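Local coordinates for protein Cg9734-pa (Drosophila melanogaster, PDB 2BK9) that binds a hexacoordinate heme, its iron held by two histidines, and as a globin probably binds and carries oxygen, at residues A25-Q30 with G63-V68; V116-S121 with S126-W131; Q108-I113 with K133-V138. The protein carries 1 engineered substitution. All coordinates share one frame; numbering follows the deposited sequence. Where two conformers were deposited one is given.

Contact 1: A25-Q30 with G63-V68; sequences AAILTQ and GRIIRV. With HEM (protoporphyrin IX containing Fe), chain B.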
loop_
_atom_site.group_PDB
_atom_site.type_symbol
_atom_site.label_atom_id
_atom_site.label_comp_id
_atom_site.label_asym_id
_atom_site.label_seq_id
_atom_site.Cartn_x
_atom_site.Cartn_y
_atom_site.Cartn_z
ATOM N N ALA A 25 2.589 10.614 -0.475
ATOM C CA ALA A 25 1.594 11.627 -0.799
ATOM C C ALA A 25 1.026 11.410 -2.196
ATOM O O ALA A 25 -0.160 11.661 -2.412
ATOM C CB ALA A 25 2.173 13.003 -0.718
ATOM N N ALA A 26 1.836 10.916 -3.126
ATOM C CA ALA A 26 1.318 10.617 -4.464
ATOM C C ALA A 26 0.259 9.517 -4.393
ATOM O O ALA A 26 -0.789 9.580 -5.041
ATOM C CB ALA A 26 2.442 10.237 -5.415
ATOM N N ILE A 27 0.532 8.479 -3.620
ATOM C CA ILE A 27 -0.413 7.411 -3.414
ATOM C C ILE A 27 -1.689 7.936 -2.783
ATOM O O ILE A 27 -2.805 7.710 -3.288
ATOM C CB ILE A 27 0.200 6.284 -2.572
ATOM C CG1 ILE A 27 1.318 5.579 -3.327
ATOM C CG2 ILE A 27 -0.872 5.324 -2.094
ATOM C CD1 ILE A 27 2.164 4.631 -2.491
ATOM N N LEU A 28 -1.561 8.631 -1.654
ATOM C CA LEU A 28 -2.763 8.958 -0.916
ATOM C C LEU A 28 -3.561 10.092 -1.542
ATOM O O LEU A 28 -4.787 10.046 -1.531
ATOM C CB LEU A 28 -2.338 9.148 0.537
ATOM C CG LEU A 28 -3.343 8.961 1.620
ATOM C CD1 LEU A 28 -3.966 7.573 1.624
ATOM C CD2 LEU A 28 -2.757 9.287 2.961
ATOM N N THR A 29 -2.907 11.092 -2.121
ATOM C CA THR A 29 -3.679 12.082 -2.857
ATOM C C THR A 29 -4.441 11.443 -4.025
ATOM O O THR A 29 -5.587 11.807 -4.262
ATOM C CB THR A 29 -2.881 13.280 -3.359
ATOM O OG1 THR A 29 -1.855 12.849 -4.252
ATOM C CG2 THR A 29 -2.313 14.110 -2.229
ATOM N N GLN A 30 -3.824 10.495 -4.733
ATOM C CA GLN A 30 -4.508 9.880 -5.857
ATOM C C GLN A 30 -5.704 9.058 -5.373
ATOM O O GLN A 30 -6.762 9.057 -5.985
ATOM C CB GLN A 30 -3.533 9.024 -6.705
ATOM C CG GLN A 30 -4.247 8.325 -7.866
ATOM C CD GLN A 30 -3.455 7.405 -8.784
ATOM O OE1 GLN A 30 -4.058 6.735 -9.647
ATOM N NE2 GLN A 30 -2.138 7.376 -8.691
ATOM N N GLY A 63 3.161 7.943 5.083
ATOM C CA GLY A 63 4.437 7.367 5.492
ATOM C C GLY A 63 4.290 5.936 5.963
ATOM O O GLY A 63 5.173 5.104 5.678
ATOM N N ARG A 64 3.180 5.600 6.618
ATOM C CA ARG A 64 2.912 4.233 7.018
ATOM C C ARG A 64 2.818 3.326 5.830
ATOM O O ARG A 64 3.308 2.212 5.877
ATOM C CB ARG A 64 1.618 4.150 7.837
ATOM C CG ARG A 64 1.806 4.565 9.325
ATOM C CD ARG A 64 0.523 4.771 10.119
ATOM N NE ARG A 64 0.834 4.878 11.548
ATOM C CZ ARG A 64 0.530 5.877 12.347
ATOM N NH1 ARG A 64 -0.209 6.889 11.953
ATOM N NH2 ARG A 64 0.928 5.809 13.603
ATOM N N ILE A 65 2.132 3.739 4.787
ATOM C CA ILE A 65 2.017 2.862 3.620
ATOM C C ILE A 65 3.426 2.562 3.093
ATOM O O ILE A 65 3.755 1.426 2.790
ATOM C CB ILE A 65 1.139 3.539 2.555
ATOM C CG1 ILE A 65 -0.314 3.611 3.021
ATOM C CG2 ILE A 65 1.252 2.795 1.248
ATOM C CD1 ILE A 65 -1.201 4.452 2.161
ATOM N N ILE A 66 4.242 3.596 2.930
ATOM C CA ILE A 66 5.611 3.374 2.430
ATOM C C ILE A 66 6.424 2.468 3.364
ATOM O O ILE A 66 7.097 1.545 2.910
ATOM C CB ILE A 66 6.335 4.721 2.177
ATOM C CG1 ILE A 66 5.592 5.546 1.120
ATOM C CG2 ILE A 66 7.773 4.443 1.771
ATOM C CD1 ILE A 66 5.489 4.940 -0.254
ATOM N N ARG A 67 6.354 2.721 4.662
ATOM C CA ARG A 67 7.158 1.951 5.603
ATOM C C ARG A 67 6.724 0.509 5.699
ATOM O O ARG A 67 7.555 -0.374 5.864
ATOM C CB ARG A 67 7.193 2.649 6.947
ATOM C CG ARG A 67 8.127 3.900 6.896
ATOM C CD ARG A 67 8.342 4.600 8.232
ATOM N NE ARG A 67 7.220 5.470 8.579
ATOM C CZ ARG A 67 7.050 6.702 8.111
ATOM N NH1 ARG A 67 7.875 7.254 7.213
ATOM N NH2 ARG A 67 6.001 7.384 8.525
ATOM N N VAL A 68 5.420 0.238 5.633
ATOM C CA VAL A 68 4.960 -1.123 5.687
ATOM C C VAL A 68 5.369 -1.887 4.423
ATOM O O VAL A 68 5.755 -3.048 4.508
ATOM C CB VAL A 68 3.424 -1.172 5.934
ATOM C CG1 VAL A 68 2.863 -2.567 5.806
ATOM C CG2 VAL A 68 3.118 -0.614 7.338
HETATM C CHA HEM B . -4.593 3.767 10.118
HETATM C CHB HEM B . -1.521 1.321 7.343
HETATM C CHC HEM B . -4.803 1.321 3.891
HETATM C CHD HEM B . -7.668 4.133 6.465
HETATM C C1A HEM B . -3.516 3.044 9.677
HETATM C C2A HEM B . -2.397 2.606 10.513
HETATM C C3A HEM B . -1.529 1.898 9.755
HETATM C C4A HEM B . -2.079 1.923 8.430
HETATM C CMA HEM B . -0.200 1.201 10.105
HETATM C CAA HEM B . -2.291 2.914 12.011
HETATM C CBA HEM B . -3.208 1.997 12.820
HETATM C CGA HEM B . -3.131 2.463 14.250
HETATM O O1A HEM B . -3.799 3.477 14.610
HETATM O O2A HEM B . -2.413 1.820 15.034
HETATM C C1B HEM B . -2.123 1.148 6.119
HETATM C C2B HEM B . -1.574 0.349 5.059
HETATM C C3B HEM B . -2.504 0.350 4.086
HETATM C C4B HEM B . -3.644 1.083 4.546
HETATM C CMB HEM B . -0.221 -0.304 5.094
HETATM C CAB HEM B . -2.488 -0.379 2.797
HETATM C CBB HEM B . -1.416 -0.639 2.072
HETATM C C1C HEM B . -5.877 2.067 4.266
HETATM C C2C HEM B . -7.100 2.293 3.504
HETATM C C3C HEM B . -7.877 3.130 4.190
HETATM C C4C HEM B . -7.187 3.418 5.421
HETATM C CMC HEM B . -7.394 1.638 2.155
HETATM C CAC HEM B . -9.218 3.633 3.730
HETATM C CBC HEM B . -9.795 4.775 4.040
HETATM C C1D HEM B . -7.093 4.309 7.680
HETATM C C2D HEM B . -7.684 4.971 8.764
HETATM C C3D HEM B . -6.775 4.883 9.853
HETATM C C4D HEM B . -5.665 4.121 9.347
HETATM C CMD HEM B . -9.016 5.700 8.752
HETATM C CAD HEM B . -6.990 5.453 11.230
HETATM C CBD HEM B . -6.618 6.901 11.299
HETATM C CGD HEM B . -6.842 7.517 12.644
HETATM O O1D HEM B . -6.715 8.758 12.772
HETATM O O2D HEM B . -7.146 6.770 13.612
HETATM N NA HEM B . -3.310 2.585 8.419
HETATM N NB HEM B . -3.406 1.601 5.792
HETATM N NC HEM B . -5.961 2.767 5.442
HETATM N ND HEM B . -5.873 3.786 8.050
HETATM FE FE HEM B . -4.620 2.717 6.937
#
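Three isoleucines and a leucine make the whole of the meeting between 25-30 and 63-68, and all of it is apolar. The methyl at the end of I27 is the busiest point: its CD1 comes within 4.0 Å of CD1 of I66, the two side chains crossing at a slant, and also lies 4.3 Å from CG2 of I65. I27 reaches this far because CG1 stands anti to the carbonyl carbon (chi1 -67°) and the chain then runs out straight to CD1. L28 adds CD1 at 4.2 Å from CD1 of I65, a touch that belongs to one of two deposited leucine conformers and is therefore doubtful. The axes of the two short helical segments pass 9.7 Å apart with 124° between their directions, a distance these branched side chains fill.

Within 25-30, T29 OG1 donates to the carbonyl O of A25 at 2.8 Å, and T29 N reaches the same oxygen from the other face of its plane, so A25 O is held twice. Q30 NE2 reaches out to D115 on helix 103-120.

The far flank of 63-68 meets the heme. R64, extended from CG to NE, brings CD to 3.5 Å from C3A of the porphyrin, while its guanidinium has CAA, where a propionate begins, over one face. V68 sets CB 3.8 Å from the heme methyl CMB. I65 faces both ways, its CG1 lying 4.0 Å from C2B of the heme. One turn before I65 sits H61, an axial ligand of the iron. This is the crossing of helices 20-34 and 56-75 that backs the distal side of the heme pocket in the globin fold.

Contact 2: V116-S121 with S126-W131; sequences VLTAAS and SQAATW. Engineered in segment 116-121: S121 (natural residue Cys).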
loop_
_atom_site.group_PDB
_atom_site.type_symbol
_atom_site.label_atom_id
_atom_site.label_comp_id
_atom_site.label_asym_id
_atom_site.label_seq_id
_atom_site.Cartn_x
_atom_site.Cartn_y
_atom_site.Cartn_z
ATOM N N VAL A 116 1.348 4.459 -9.015
ATOM C CA VAL A 116 2.395 5.333 -8.541
ATOM C C VAL A 116 3.762 4.679 -8.729
ATOM O O VAL A 116 4.700 5.319 -9.176
ATOM C CB VAL A 116 2.149 5.742 -7.102
ATOM C CG1 VAL A 116 3.407 6.385 -6.472
ATOM C CG2 VAL A 116 0.961 6.685 -7.012
ATOM N N LEU A 117 3.906 3.412 -8.365
ATOM C CA LEU A 117 5.175 2.716 -8.457
ATOM C C LEU A 117 5.609 2.536 -9.909
ATOM O O LEU A 117 6.797 2.663 -10.230
ATOM C CB LEU A 117 5.126 1.405 -7.738
ATOM C CG LEU A 117 4.873 1.559 -6.226
ATOM C CD1 LEU A 117 4.852 0.172 -5.594
ATOM C CD2 LEU A 117 5.857 2.469 -5.488
ATOM N N THR A 118 4.643 2.240 -10.781
ATOM C CA THR A 118 4.935 2.066 -12.174
ATOM C C THR A 118 5.557 3.336 -12.740
ATOM O O THR A 118 6.548 3.281 -13.461
ATOM C CB THR A 118 3.659 1.635 -12.919
ATOM O OG1 THR A 118 3.318 0.314 -12.477
ATOM C CG2 THR A 118 3.896 1.544 -14.412
ATOM N N ALA A 119 4.983 4.479 -12.405
ATOM C CA ALA A 119 5.525 5.742 -12.864
ATOM C C ALA A 119 6.845 6.045 -12.192
ATOM O O ALA A 119 7.806 6.424 -12.847
ATOM C CB ALA A 119 4.519 6.844 -12.658
ATOM N N ALA A 120 6.914 5.911 -10.878
ATOM C CA ALA A 120 8.090 6.350 -10.139
ATOM C C ALA A 120 9.338 5.589 -10.586
ATOM O O ALA A 120 10.417 6.197 -10.722
ATOM C CB ALA A 120 7.900 6.207 -8.675
ATOM N N SER A 121 9.228 4.289 -10.833
ATOM C CA SER A 121 10.379 3.479 -11.215
ATOM C C SER A 121 10.391 3.135 -12.684
ATOM O O SER A 121 11.209 2.316 -13.117
ATOM C CB SER A 121 10.443 2.244 -10.356
ATOM O OG SER A 121 10.656 2.623 -9.031
ATOM N N SER A 126 6.324 -6.174 -17.728
ATOM C CA SER A 126 6.757 -7.357 -17.001
ATOM C C SER A 126 7.133 -6.999 -15.568
ATOM O O SER A 126 6.831 -7.744 -14.647
ATOM C CB SER A 126 7.953 -7.976 -17.694
ATOM O OG SER A 126 7.609 -8.509 -18.959
ATOM N N GLN A 127 7.831 -5.883 -15.397
ATOM C CA GLN A 127 8.236 -5.429 -14.061
ATOM C C GLN A 127 7.030 -5.046 -13.228
ATOM O O GLN A 127 6.950 -5.360 -12.054
ATOM C CB GLN A 127 9.233 -4.287 -14.235
ATOM C CG GLN A 127 10.465 -4.697 -15.042
ATOM C CD GLN A 127 11.364 -3.548 -15.381
ATOM O OE1 GLN A 127 10.891 -2.419 -15.545
ATOM N NE2 GLN A 127 12.668 -3.804 -15.447
ATOM N N ALA A 128 6.070 -4.379 -13.851
ATOM C CA ALA A 128 4.824 -4.026 -13.164
ATOM C C ALA A 128 4.078 -5.285 -12.753
ATOM O O ALA A 128 3.486 -5.336 -11.674
ATOM C CB ALA A 128 3.961 -3.153 -14.014
ATOM N N ALA A 129 4.092 -6.335 -13.592
ATOM C CA ALA A 129 3.460 -7.572 -13.248
ATOM C C ALA A 129 4.104 -8.230 -12.047
ATOM O O ALA A 129 3.409 -8.805 -11.209
ATOM C CB ALA A 129 3.458 -8.509 -14.440
ATOM N N THR A 130 5.412 -8.134 -11.926
ATOM C CA THR A 130 6.098 -8.692 -10.767
ATOM C C THR A 130 5.629 -7.977 -9.494
ATOM O O THR A 130 5.353 -8.610 -8.497
ATOM C CB THR A 130 7.611 -8.569 -10.955
ATOM O OG1 THR A 130 7.975 -9.315 -12.131
ATOM C CG2 THR A 130 8.376 -9.082 -9.779
ATOM N N TRP A 131 5.560 -6.649 -9.564
ATOM C CA TRP A 131 5.028 -5.874 -8.455
ATOM C C TRP A 131 3.582 -6.268 -8.132
ATOM O O TRP A 131 3.209 -6.389 -6.964
ATOM C CB TRP A 131 5.127 -4.378 -8.728
ATOM C CG TRP A 131 6.434 -3.800 -8.346
ATOM C CD1 TRP A 131 7.535 -3.672 -9.128
ATOM C CD2 TRP A 131 6.817 -3.359 -7.060
ATOM N NE1 TRP A 131 8.576 -3.124 -8.412
ATOM C CE2 TRP A 131 8.156 -2.913 -7.144
ATOM C CE3 TRP A 131 6.153 -3.276 -5.838
ATOM C CZ2 TRP A 131 8.813 -2.394 -6.062
ATOM C CZ3 TRP A 131 6.813 -2.754 -4.761
ATOM C CH2 TRP A 131 8.127 -2.302 -4.890
HETATM O O HOH W 1 12.174 -0.578 -13.900
#
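L117 and W131 meet at about a right angle, the leucine pushing one methyl onto the flat of the indole. Its CD1 lies 4.0 Å from the centroid of the six-membered ring of W131, 29° off the ring normal, a CH-pi contact over the face. The methyl is not centred: the closest ring atom is CZ3 of W131, 3.6 Å from L117 CD1, with CE3 almost as near. On the leucine, CG is anti to the carbonyl carbon (chi1 -63°) and CD1 anti to CA, which carries that methyl outward to the ring. The turn of the indole is fixed by its NE1, which is hydrogen-bonded to OG1 of T12 in helix 3-17. The carbonyl O of Q127, four residues back, lies near the ring edge, in plane.

Beside this, T118 and A128 bring the backbones closest, their CA atoms 6.2 Å apart. T118 OG1 lies 3.8 Å from CB of A128, a plain van der Waals touch; the hydroxyl has its polar partner in L114 O, in its own helix. Near the turn, a water donates to S121 O at 3.1 Å and to OE1 of Q127; the glutamine has two deposited conformers, so this bridge may not always be made. S121 is engineered, a cysteine in the natural protein, and its OG is bonded to T12 O.

Small residues near the turn and an aromatic one further in thus close the hairpin of helices 103-120 and 125-143, the last two of the globin fold, against helix 3-17.

Contact 3: Q108-I113 with K133-V138; sequences QLKGVI and KLVDHV. With HEM (protoporphyrin IX containing Fe), chain B.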
loop_
_atom_site.group_PDB
_atom_site.type_symbol
_atom_site.label_atom_id
_atom_site.label_comp_id
_atom_site.label_asym_id
_atom_site.label_seq_id
_atom_site.Cartn_x
_atom_site.Cartn_y
_atom_site.Cartn_z
ATOM N N GLN A 108 -9.362 -0.125 -4.380
ATOM C CA GLN A 108 -9.150 1.227 -4.854
ATOM C C GLN A 108 -7.691 1.654 -4.612
ATOM O O GLN A 108 -7.009 2.163 -5.504
ATOM C CB GLN A 108 -10.134 2.191 -4.155
ATOM C CG GLN A 108 -11.544 2.071 -4.657
ATOM C CD GLN A 108 -12.542 2.814 -3.789
ATOM O OE1 GLN A 108 -12.244 3.191 -2.659
ATOM N NE2 GLN A 108 -13.734 3.026 -4.312
ATOM N N LEU A 109 -7.188 1.427 -3.402
ATOM C CA LEU A 109 -5.828 1.791 -3.085
ATOM C C LEU A 109 -4.832 0.963 -3.881
ATOM O O LEU A 109 -3.780 1.468 -4.274
ATOM C CB LEU A 109 -5.576 1.640 -1.570
ATOM C CG LEU A 109 -4.218 2.157 -1.107
ATOM C CD1 LEU A 109 -4.049 3.632 -1.271
ATOM C CD2 LEU A 109 -3.947 1.777 0.333
ATOM N N LYS A 110 -5.163 -0.292 -4.101
ATOM C CA LYS A 110 -4.249 -1.215 -4.791
ATOM C C LYS A 110 -3.860 -0.682 -6.165
ATOM O O LYS A 110 -2.684 -0.654 -6.546
ATOM C CB LYS A 110 -4.920 -2.583 -4.948
ATOM C CG LYS A 110 -4.131 -3.690 -5.571
ATOM C CD LYS A 110 -5.051 -4.958 -5.738
ATOM C CE LYS A 110 -4.315 -6.266 -5.855
ATOM N NZ LYS A 110 -5.301 -7.273 -6.350
ATOM N N GLY A 111 -4.857 -0.280 -6.949
ATOM C CA GLY A 111 -4.573 0.194 -8.262
ATOM C C GLY A 111 -3.767 1.462 -8.247
ATOM O O GLY A 111 -2.915 1.682 -9.086
ATOM N N VAL A 112 -3.993 2.297 -7.247
ATOM C CA VAL A 112 -3.263 3.561 -7.112
ATOM C C VAL A 112 -1.828 3.308 -6.715
ATOM O O VAL A 112 -0.928 3.935 -7.266
ATOM C CB VAL A 112 -3.965 4.427 -6.107
ATOM C CG1 VAL A 112 -3.077 5.518 -5.633
ATOM C CG2 VAL A 112 -5.332 4.920 -6.639
ATOM N N ILE A 113 -1.571 2.380 -5.805
ATOM C CA ILE A 113 -0.187 2.032 -5.448
ATOM C C ILE A 113 0.566 1.562 -6.678
ATOM O O ILE A 113 1.676 2.002 -6.957
ATOM C CB ILE A 113 -0.179 0.933 -4.361
ATOM C CG1 ILE A 113 -0.697 1.508 -3.040
ATOM C CG2 ILE A 113 1.220 0.354 -4.195
ATOM C CD1 ILE A 113 -0.976 0.425 -2.028
ATOM N N LYS A 133 2.222 -9.089 -8.532
ATOM C CA LYS A 133 2.250 -10.373 -7.829
ATOM C C LYS A 133 2.511 -10.200 -6.332
ATOM O O LYS A 133 1.865 -10.869 -5.509
ATOM C CB LYS A 133 3.321 -11.226 -8.457
ATOM C CG LYS A 133 3.420 -12.621 -7.979
ATOM C CD LYS A 133 4.252 -13.509 -8.887
ATOM C CE LYS A 133 5.126 -12.886 -9.911
ATOM N NZ LYS A 133 4.675 -13.005 -11.326
ATOM N N LEU A 134 3.428 -9.317 -5.968
ATOM C CA LEU A 134 3.674 -9.033 -4.575
ATOM C C LEU A 134 2.440 -8.428 -3.921
ATOM O O LEU A 134 2.012 -8.840 -2.853
ATOM C CB LEU A 134 4.854 -8.070 -4.395
ATOM C CG LEU A 134 5.084 -7.563 -2.967
ATOM C CD1 LEU A 134 5.411 -8.695 -2.029
ATOM C CD2 LEU A 134 6.180 -6.521 -2.970
ATOM N N VAL A 135 1.868 -7.419 -4.564
ATOM C CA VAL A 135 0.723 -6.774 -3.998
ATOM C C VAL A 135 -0.469 -7.723 -3.882
ATOM O O VAL A 135 -1.198 -7.697 -2.874
ATOM C CB VAL A 135 0.388 -5.477 -4.778
ATOM C CG1 VAL A 135 -0.863 -4.832 -4.262
ATOM C CG2 VAL A 135 1.530 -4.498 -4.670
ATOM N N ASP A 136 -0.700 -8.546 -4.888
ATOM C CA ASP A 136 -1.775 -9.509 -4.788
ATOM C C ASP A 136 -1.560 -10.481 -3.659
ATOM O O ASP A 136 -2.508 -10.882 -2.976
ATOM C CB ASP A 136 -1.907 -10.276 -6.093
ATOM C CG ASP A 136 -2.498 -9.475 -7.186
ATOM O OD1 ASP A 136 -3.084 -8.396 -6.919
ATOM O OD2 ASP A 136 -2.399 -9.873 -8.359
ATOM N N HIS A 137 -0.325 -10.892 -3.415
ATOM C CA HIS A 137 -0.023 -11.763 -2.295
ATOM C C HIS A 137 -0.403 -11.143 -0.997
ATOM O O HIS A 137 -1.084 -11.743 -0.153
ATOM C CB HIS A 137 1.439 -12.189 -2.293
ATOM C CG HIS A 137 1.759 -13.145 -1.206
ATOM N ND1 HIS A 137 1.507 -14.490 -1.317
ATOM C CD2 HIS A 137 2.184 -12.938 0.059
ATOM C CE1 HIS A 137 1.853 -15.082 -0.190
ATOM N NE2 HIS A 137 2.250 -14.163 0.674
ATOM N N VAL A 138 0.032 -9.901 -0.793
ATOM C CA VAL A 138 -0.269 -9.281 0.481
ATOM C C VAL A 138 -1.768 -8.995 0.633
ATOM O O VAL A 138 -2.298 -9.085 1.718
ATOM C CB VAL A 138 0.653 -8.090 0.844
ATOM C CG1 VAL A 138 2.096 -8.513 0.764
ATOM C CG2 VAL A 138 0.407 -6.958 0.013
HETATM C CHA HEM B . -4.593 3.767 10.118
HETATM C CHB HEM B . -1.521 1.321 7.343
HETATM C CHC HEM B . -4.803 1.321 3.891
HETATM C CHD HEM B . -7.668 4.133 6.465
HETATM C C1A HEM B . -3.516 3.044 9.677
HETATM C C2A HEM B . -2.397 2.606 10.513
HETATM C C3A HEM B . -1.529 1.898 9.755
HETATM C C4A HEM B . -2.079 1.923 8.430
HETATM C CMA HEM B . -0.200 1.201 10.105
HETATM C CAA HEM B . -2.291 2.914 12.011
HETATM C CBA HEM B . -3.208 1.997 12.820
HETATM C CGA HEM B . -3.131 2.463 14.250
HETATM O O1A HEM B . -3.799 3.477 14.610
HETATM O O2A HEM B . -2.413 1.820 15.034
HETATM C C1B HEM B . -2.123 1.148 6.119
HETATM C C2B HEM B . -1.574 0.349 5.059
HETATM C C3B HEM B . -2.504 0.350 4.086
HETATM C C4B HEM B . -3.644 1.083 4.546
HETATM C CMB HEM B . -0.221 -0.304 5.094
HETATM C CAB HEM B . -2.488 -0.379 2.797
HETATM C CBB HEM B . -1.416 -0.639 2.072
HETATM C C1C HEM B . -5.877 2.067 4.266
HETATM C C2C HEM B . -7.100 2.293 3.504
HETATM C C3C HEM B . -7.877 3.130 4.190
HETATM C C4C HEM B . -7.187 3.418 5.421
HETATM C CMC HEM B . -7.394 1.638 2.155
HETATM C CAC HEM B . -9.218 3.633 3.730
HETATM C CBC HEM B . -9.795 4.775 4.040
HETATM C C1D HEM B . -7.093 4.309 7.680
HETATM C C2D HEM B . -7.684 4.971 8.764
HETATM C C3D HEM B . -6.775 4.883 9.853
HETATM C C4D HEM B . -5.665 4.121 9.347
HETATM C CMD HEM B . -9.016 5.700 8.752
HETATM C CAD HEM B . -6.990 5.453 11.230
HETATM C CBD HEM B . -6.618 6.901 11.299
HETATM C CGD HEM B . -6.842 7.517 12.644
HETATM O O1D HEM B . -6.715 8.758 12.772
HETATM O O2D HEM B . -7.146 6.770 13.612
HETATM N NA HEM B . -3.310 2.585 8.419
HETATM N NB HEM B . -3.406 1.601 5.792
HETATM N NC HEM B . -5.961 2.767 5.442
HETATM N ND HEM B . -5.873 3.786 8.050
HETATM FE FE HEM B . -4.620 2.717 6.937
#
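Two helical segments lie side by side here, nearest at K110 and V135, whose CA atoms are 7.5 Å apart. K110 bridges the gap by leaving its backbone with CG anti to N (chi1 -177°) and staying extended all the way to NZ. The lysine and valine side chains run antiparallel alongside one another, and the start of the lysine chain packs on the valine, with K110 CG 3.7 Å from V135 CG1. Beyond the valine, K110 meets D136 at about a right angle and forms a salt bridge, NZ to OD1 at 2.5 Å. The hydrogen bond within it is weak, and CE also comes too near OD1, so the exact placing of the ammonium is doubtful.

Were K110 replaced by an alanine, D136 would probably lose this charged mate and the flank of V135 on which the aliphatic chain lies would be uncovered. Y139, a turn further along helix 125-143, touches the same lysine. On another side of the helix L109 turns to the heme, its CD2 3.6 Å from CAB of the porphyrin.

The lysine thus does two jobs along its length: methylenes cover a buried valine, and the charged end pairs with an exposed aspartate. Such a pairing joins the helices at the rim of the interface, where water probably weakens its pull.

Contact 1 is the core piece: every touching residue is buried, the joining is apolar, and its second helix flanks the heme. Contacts 2 and 3 both tie helix 103-120 to helix 125-143. Contact 2, near the turn and farther from the chain's centre, lies nested within the loop that contact 3 closes. Contact 2 pairs a methyl with an aromatic face and has a water at its margin, whereas contact 3 ends in a salt bridge toward solvent. Helix 103-120 also packs on helix 20-34 of contact 1: V116 touches I27 and Q30, and L109 and I113 lie on I27. Contacts 1 and 3 both reach the heme.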